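Local coordinates for protein gamma-glutamyltransferase 1 Threonine peptidase. MEROPS family T03 (Pseudomonas nitroreducens, PDB 7D9E) that transfers the gamma-glutamyl group of donors such as glutamine to an acceptor amine or water, probably as an N-terminal nucleophile enzyme, at residues D36-K41 / A65-E70. Residues are numbered along the deposited sequence; the frame is centred on the assembly and turned at random.
Sequences DQYGAK and AVTYPE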
loop_
_atom_site.group_PDB
_atom_site.type_symbol
_atom_site.label_atom_id
_atom_site.label_comp_id
_atom_site.label_asym_id
_atom_site.label_seq_id
_atom_site.Cartn_x
_atom_site.Cartn_y
_atom_site.Cartn_z
ATOM N N ASP A 36 6.142 -5.425 12.111
ATOM C CA ASP A 36 6.646 -6.491 12.964
ATOM C C ASP A 36 7.654 -5.933 13.956
ATOM O O ASP A 36 8.029 -4.756 13.903
ATOM C CB ASP A 36 7.184 -7.700 12.180
ATOM C CG ASP A 36 8.533 -7.458 11.495
ATOM O OD1 ASP A 36 9.260 -6.497 11.851
ATOM O OD2 ASP A 36 8.892 -8.280 10.617
ATOM N N GLN A 37 8.071 -6.800 14.874
ATOM C CA GLN A 37 8.932 -6.389 15.977
ATOM C C GLN A 37 10.324 -5.999 15.500
ATOM O O GLN A 37 11.006 -5.213 16.162
ATOM C CB GLN A 37 9.058 -7.515 16.999
ATOM C CG GLN A 37 9.675 -8.780 16.405
ATOM C CD GLN A 37 9.823 -9.888 17.408
ATOM O OE1 GLN A 37 9.310 -10.993 17.206
ATOM N NE2 GLN A 37 10.577 -9.636 18.458
ATOM N N TYR A 38 10.767 -6.561 14.378
ATOM C CA TYR A 38 12.114 -6.305 13.870
ATOM C C TYR A 38 12.218 -4.945 13.212
ATOM O O TYR A 38 13.176 -4.209 13.463
ATOM C CB TYR A 38 12.466 -7.418 12.889
ATOM C CG TYR A 38 12.319 -8.788 13.510
ATOM C CD1 TYR A 38 13.156 -9.186 14.544
ATOM C CD2 TYR A 38 11.327 -9.670 13.086
ATOM C CE1 TYR A 38 13.031 -10.448 15.126
ATOM C CE2 TYR A 38 11.184 -10.921 13.679
ATOM C CZ TYR A 38 12.043 -11.295 14.690
ATOM O OH TYR A 38 11.940 -12.541 15.286
ATOM N N GLY A 39 11.236 -4.577 12.392
ATOM C CA GLY A 39 11.223 -3.230 11.851
ATOM C C GLY A 39 11.140 -2.179 12.939
ATOM O O GLY A 39 11.780 -1.124 12.851
ATOM N N ALA A 40 10.346 -2.450 13.980
ATOM C CA ALA A 40 10.222 -1.519 15.094
ATOM C C ALA A 40 11.548 -1.359 15.827
ATOM O O ALA A 40 11.977 -0.231 16.112
ATOM C CB ALA A 40 9.129 -1.989 16.056
ATOM N N LYS A 41 12.205 -2.480 16.154
ATOM C CA LYS A 41 13.466 -2.420 16.888
ATOM C C LYS A 41 14.517 -1.648 16.103
ATOM O O LYS A 41 15.251 -0.823 16.668
ATOM C CB LYS A 41 13.970 -3.846 17.163
ATOM C CG LYS A 41 15.350 -3.911 17.819
ATOM C CD LYS A 41 15.830 -5.342 18.022
ATOM N N ALA A 65 12.350 -6.183 4.220
ATOM C CA ALA A 65 12.647 -6.965 3.029
ATOM C C ALA A 65 13.240 -8.321 3.385
ATOM O O ALA A 65 13.199 -9.250 2.562
ATOM C CB ALA A 65 13.595 -6.172 2.137
ATOM N N VAL A 66 13.771 -8.452 4.602
ATOM C CA VAL A 66 14.245 -9.716 5.134
ATOM C C VAL A 66 13.180 -10.403 5.983
ATOM O O VAL A 66 12.877 -11.581 5.781
ATOM C CB VAL A 66 15.538 -9.494 5.948
ATOM C CG1 VAL A 66 16.010 -10.814 6.539
ATOM C CG2 VAL A 66 16.618 -8.859 5.091
ATOM N N THR A 67 12.601 -9.684 6.945
ATOM C CA THR A 67 11.754 -10.299 7.957
ATOM C C THR A 67 10.287 -10.380 7.576
ATOM O O THR A 67 9.546 -11.102 8.249
ATOM C CB THR A 67 11.886 -9.569 9.306
ATOM O OG1 THR A 67 11.322 -8.255 9.199
ATOM C CG2 THR A 67 13.350 -9.483 9.729
ATOM N N TYR A 68 9.854 -9.676 6.514
ATOM C CA TYR A 68 8.417 -9.670 6.293
ATOM C C TYR A 68 8.377 -9.915 4.739
ATOM O O TYR A 68 7.788 -9.118 4.002
ATOM C CB TYR A 68 7.896 -8.299 6.561
ATOM C CG TYR A 68 6.420 -8.157 6.892
ATOM C CD1 TYR A 68 6.029 -8.292 8.205
ATOM C CD2 TYR A 68 5.434 -8.119 5.945
ATOM C CE1 TYR A 68 4.721 -8.172 8.590
ATOM C CE2 TYR A 68 4.084 -8.053 6.322
ATOM C CZ TYR A 68 3.751 -8.090 7.654
ATOM O OH TYR A 68 2.444 -8.043 8.098
ATOM N N PRO A 69 9.003 -10.991 4.237
ATOM C CA PRO A 69 9.152 -11.154 2.774
ATOM C C PRO A 69 7.842 -11.319 2.006
ATOM O O PRO A 69 7.846 -11.234 0.756
ATOM C CB PRO A 69 10.000 -12.431 2.647
ATOM C CG PRO A 69 9.766 -13.167 3.923
ATOM C CD PRO A 69 9.657 -12.078 4.971
ATOM N N GLU A 70 6.730 -11.570 2.689
ATOM C CA GLU A 70 5.454 -11.593 1.992
ATOM C C GLU A 70 5.137 -10.247 1.359
ATOM O O GLU A 70 4.339 -10.190 0.411
ATOM C CB GLU A 70 4.345 -12.051 2.935
ATOM C CG GLU A 70 4.146 -11.218 4.185
ATOM C CD GLU A 70 4.931 -11.701 5.401
ATOM O OE1 GLU A 70 6.147 -11.996 5.265
ATOM O OE2 GLU A 70 4.312 -11.796 6.494
HETATM O O HOH W 1 7.961 -10.792 10.467
#
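The carboxylate of D36 reaches across to the hydroxyl of T67, tying the first turn of helix 37-48 to the last turn of helix 53-67, successive helices of the large subunit of this Ntn-type enzyme. D36 OD1 turns back to its own helix and takes the backbone N-H of G39, 2.8 Å from G39 N, head-on and almost straight (174°); this is the N-cap bond, and aspartate suits the place because its short side chain can reach an N-H that no preceding turn can satisfy. D36 OD2 looks the other way and accepts from T67 OG1 at 2.8 Å, through the syn lone pair. A water bridges the same oxygen to the carbonyl of T67, donating to D36 OD2 and to T67 O, each at 2.7 Å; Q167 also donates to that carbonyl.

A chi1 of 68° tucks T67 OG1 over its own backbone, toward the carboxylate, while the methyl CG2 swings to the apolar flank of Y38. T67 CG2 lies 3.9 Å from Y38 CB, and Y38 CD2 meets T67 CB at 3.8 Å, the ring obliquely set. Threonine thus serves both partners, one branch polar, the other a methyl. The Y38 hydroxyl bonds to the backbone N of K162, and its ring meets that of Y156. The edge of the Y68 ring also borders the acid, with Y68 CD1 3.7 Å from D36 OD2. The Y68 side chain is about 10 Å from the bound DON, outside its immediate shell.

Were D36 replaced by an alanine, the G39 N-H would probably lose its cap and the T67 hydroxyl keep little beyond a weak bond to T63 O. Buried, yet gripped by amide, hydroxyl and water, the carboxylate is probably stabilised as an anion, helped by the helix dipole it caps.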